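PDB 3LKB: probable branched-chain amino acid ABC transporter, amino acid binding protein from Thermus thermophilus, which binds valine in the cleft between its two lobes and probably delivers this and related branched-chain amino acids to an ABC transporter for uptake. Local coordinates for residues Ser153-Ala158 with Val203-Ala208. The protein carries 2 engineered substitutions. Residues are numbered along the deposited sequence; the frame is centred on the assembly and turned at random.
Sequences SPFGRA and VHQNVA. With VAL (valine), chain C.
The carboxamide of Q205 reaches the backbone of F155: NE2 of Q205 donates to O of F155 at 2.9 Å, with an N-H...O angle of 161°. The acceptor lies close to the amide plane, so an N-H points almost straight at it, although NE2 stands tilted out of the carbonyl plane. A bend at chi2 turns the amide toward F155 while CG of Q205 packs 3.4 Å from O of G156. The same NE2 comes 3.4 Å from CE1 of the F155 ring, obliquely, with ring and amide planes 52° apart. Farther round the ring, CZ of F155 abuts C of N206 at 3.5 Å, and the backbone N of V207 sits at the edge, near the ring plane.

With its CG anti to the backbone N (chi1 153°), F155 sends its ring across to residues 205-207 and presents one face to the bound valine, whose N lies 3.6 Å above the ring centre. The ligand pocket thus uses F155 as one wall, and an alanine here would probably leave the valine without this surface and uncover the backbone of N206.

A second shell of bonds surrounds these residues. S153 is the N-cap of helix 154-157, its OG weakly accepting from N of G156 and also bonding to H151, while OD1 of N206 takes the N-H of V207 and its ND2 bonds to O of V180. In this periplasmic-binding-protein fold of the leucine-binding family, strand 201-205 lies between parallel strands 145-150 and 226-229 in one lobe's mixed sheet; on the cleft side, the contact joins short helix 154-157, which follows strand 145-150, to the end of strand 201-205 and the residues just after it, where helix 126-140 adds Y126 against Q205, and helix 208-220 sets V211 against N206.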
# COMPACT_ATOMS: atom_id res chain seq x y z
N SER A 153 -6.08 10.50 -15.15
CA SER A 153 -4.78 10.13 -15.68
C SER A 153 -5.05 9.60 -17.01
O SER A 153 -6.19 9.34 -17.35
CB SER A 153 -4.13 9.02 -14.84
OG SER A 153 -5.03 7.96 -14.64
N PRO A 154 -3.98 9.39 -17.78
CA PRO A 154 -4.04 8.64 -19.03
C PRO A 154 -4.82 7.32 -18.84
O PRO A 154 -5.56 6.91 -19.71
CB PRO A 154 -2.55 8.34 -19.33
CG PRO A 154 -1.79 9.49 -18.66
CD PRO A 154 -2.60 9.82 -17.42
N PHE A 155 -4.62 6.63 -17.71
CA PHE A 155 -5.41 5.42 -17.36
C PHE A 155 -6.95 5.62 -17.33
O PHE A 155 -7.72 4.84 -17.91
CB PHE A 155 -4.88 4.83 -16.06
CG PHE A 155 -5.89 4.03 -15.23
CD1 PHE A 155 -6.55 2.90 -15.76
CD2 PHE A 155 -6.12 4.37 -13.89
CE1 PHE A 155 -7.42 2.13 -14.95
CE2 PHE A 155 -6.98 3.61 -13.09
CZ PHE A 155 -7.65 2.50 -13.63
N GLY A 156 -7.43 6.61 -16.63
CA GLY A 156 -8.82 6.94 -16.68
C GLY A 156 -9.34 7.37 -18.01
O GLY A 156 -10.37 7.02 -18.39
N ARG A 157 -8.56 8.16 -18.70
CA ARG A 157 -8.96 8.66 -19.98
C ARG A 157 -8.88 7.66 -21.13
O ARG A 157 -9.49 7.85 -22.09
CB ARG A 157 -8.25 9.97 -20.29
CG ARG A 157 -8.59 10.98 -19.28
CD ARG A 157 -7.99 12.30 -19.40
NE ARG A 157 -6.59 12.35 -19.13
CZ ARG A 157 -6.00 12.81 -18.04
NH1 ARG A 157 -6.67 13.23 -17.03
NH2 ARG A 157 -4.71 12.80 -18.00
N ALA A 158 -8.14 6.60 -20.99
CA ALA A 158 -7.95 5.61 -22.04
C ALA A 158 -9.15 5.20 -22.91
O ALA A 158 -9.06 5.21 -24.08
CB ALA A 158 -7.31 4.39 -21.47
N VAL A 203 -20.85 4.68 -15.87
CA VAL A 203 -19.79 3.74 -16.17
C VAL A 203 -18.50 4.26 -15.59
O VAL A 203 -18.14 5.40 -15.85
CB VAL A 203 -19.62 3.58 -17.68
CG1 VAL A 203 -18.37 2.76 -18.00
CG2 VAL A 203 -20.87 2.95 -18.24
N HIS A 204 -17.80 3.41 -14.83
CA HIS A 204 -16.53 3.82 -14.18
C HIS A 204 -15.29 3.25 -14.84
O HIS A 204 -15.23 2.07 -15.17
CB HIS A 204 -16.53 3.32 -12.74
CG HIS A 204 -17.47 4.06 -11.84
ND1 HIS A 204 -18.81 3.73 -11.72
CD2 HIS A 204 -17.26 5.10 -11.00
CE1 HIS A 204 -19.38 4.52 -10.82
NE2 HIS A 204 -18.46 5.36 -10.37
N GLN A 205 -14.25 4.07 -14.97
CA GLN A 205 -12.92 3.57 -15.29
C GLN A 205 -11.98 4.04 -14.20
O GLN A 205 -11.49 5.17 -14.20
CB GLN A 205 -12.45 4.11 -16.64
CG GLN A 205 -10.96 3.97 -16.92
CD GLN A 205 -10.47 2.51 -17.22
OE1 GLN A 205 -11.14 1.53 -16.90
NE2 GLN A 205 -9.28 2.40 -17.81
N ASN A 206 -11.66 3.16 -13.28
CA ASN A 206 -10.94 3.59 -12.11
C ASN A 206 -10.38 2.38 -11.37
O ASN A 206 -10.58 1.25 -11.84
CB ASN A 206 -11.95 4.32 -11.23
CG ASN A 206 -11.37 5.55 -10.56
OD1 ASN A 206 -10.19 5.56 -10.20
ND2 ASN A 206 -12.18 6.60 -10.40
N VAL A 207 -9.69 2.61 -10.26
CA VAL A 207 -9.43 1.53 -9.32
C VAL A 207 -10.60 1.55 -8.38
O VAL A 207 -11.45 2.44 -8.48
CB VAL A 207 -8.10 1.64 -8.53
CG1 VAL A 207 -6.91 1.11 -9.38
CG2 VAL A 207 -7.88 3.09 -8.01
N ALA A 208 -10.64 0.58 -7.47
CA ALA A 208 -11.80 0.33 -6.65
C ALA A 208 -12.13 1.37 -5.55
O ALA A 208 -13.30 1.56 -5.26
CB ALA A 208 -11.73 -1.07 -6.07
N VAL C . -4.04 1.29 -13.09
CA VAL C . -3.69 0.80 -14.48
C VAL C . -2.46 -0.03 -14.55
O VAL C . -2.65 -1.23 -14.46
CB VAL C . -3.47 1.91 -15.48
CG1 VAL C . -2.30 2.70 -15.18
CG2 VAL C . -3.32 1.32 -16.74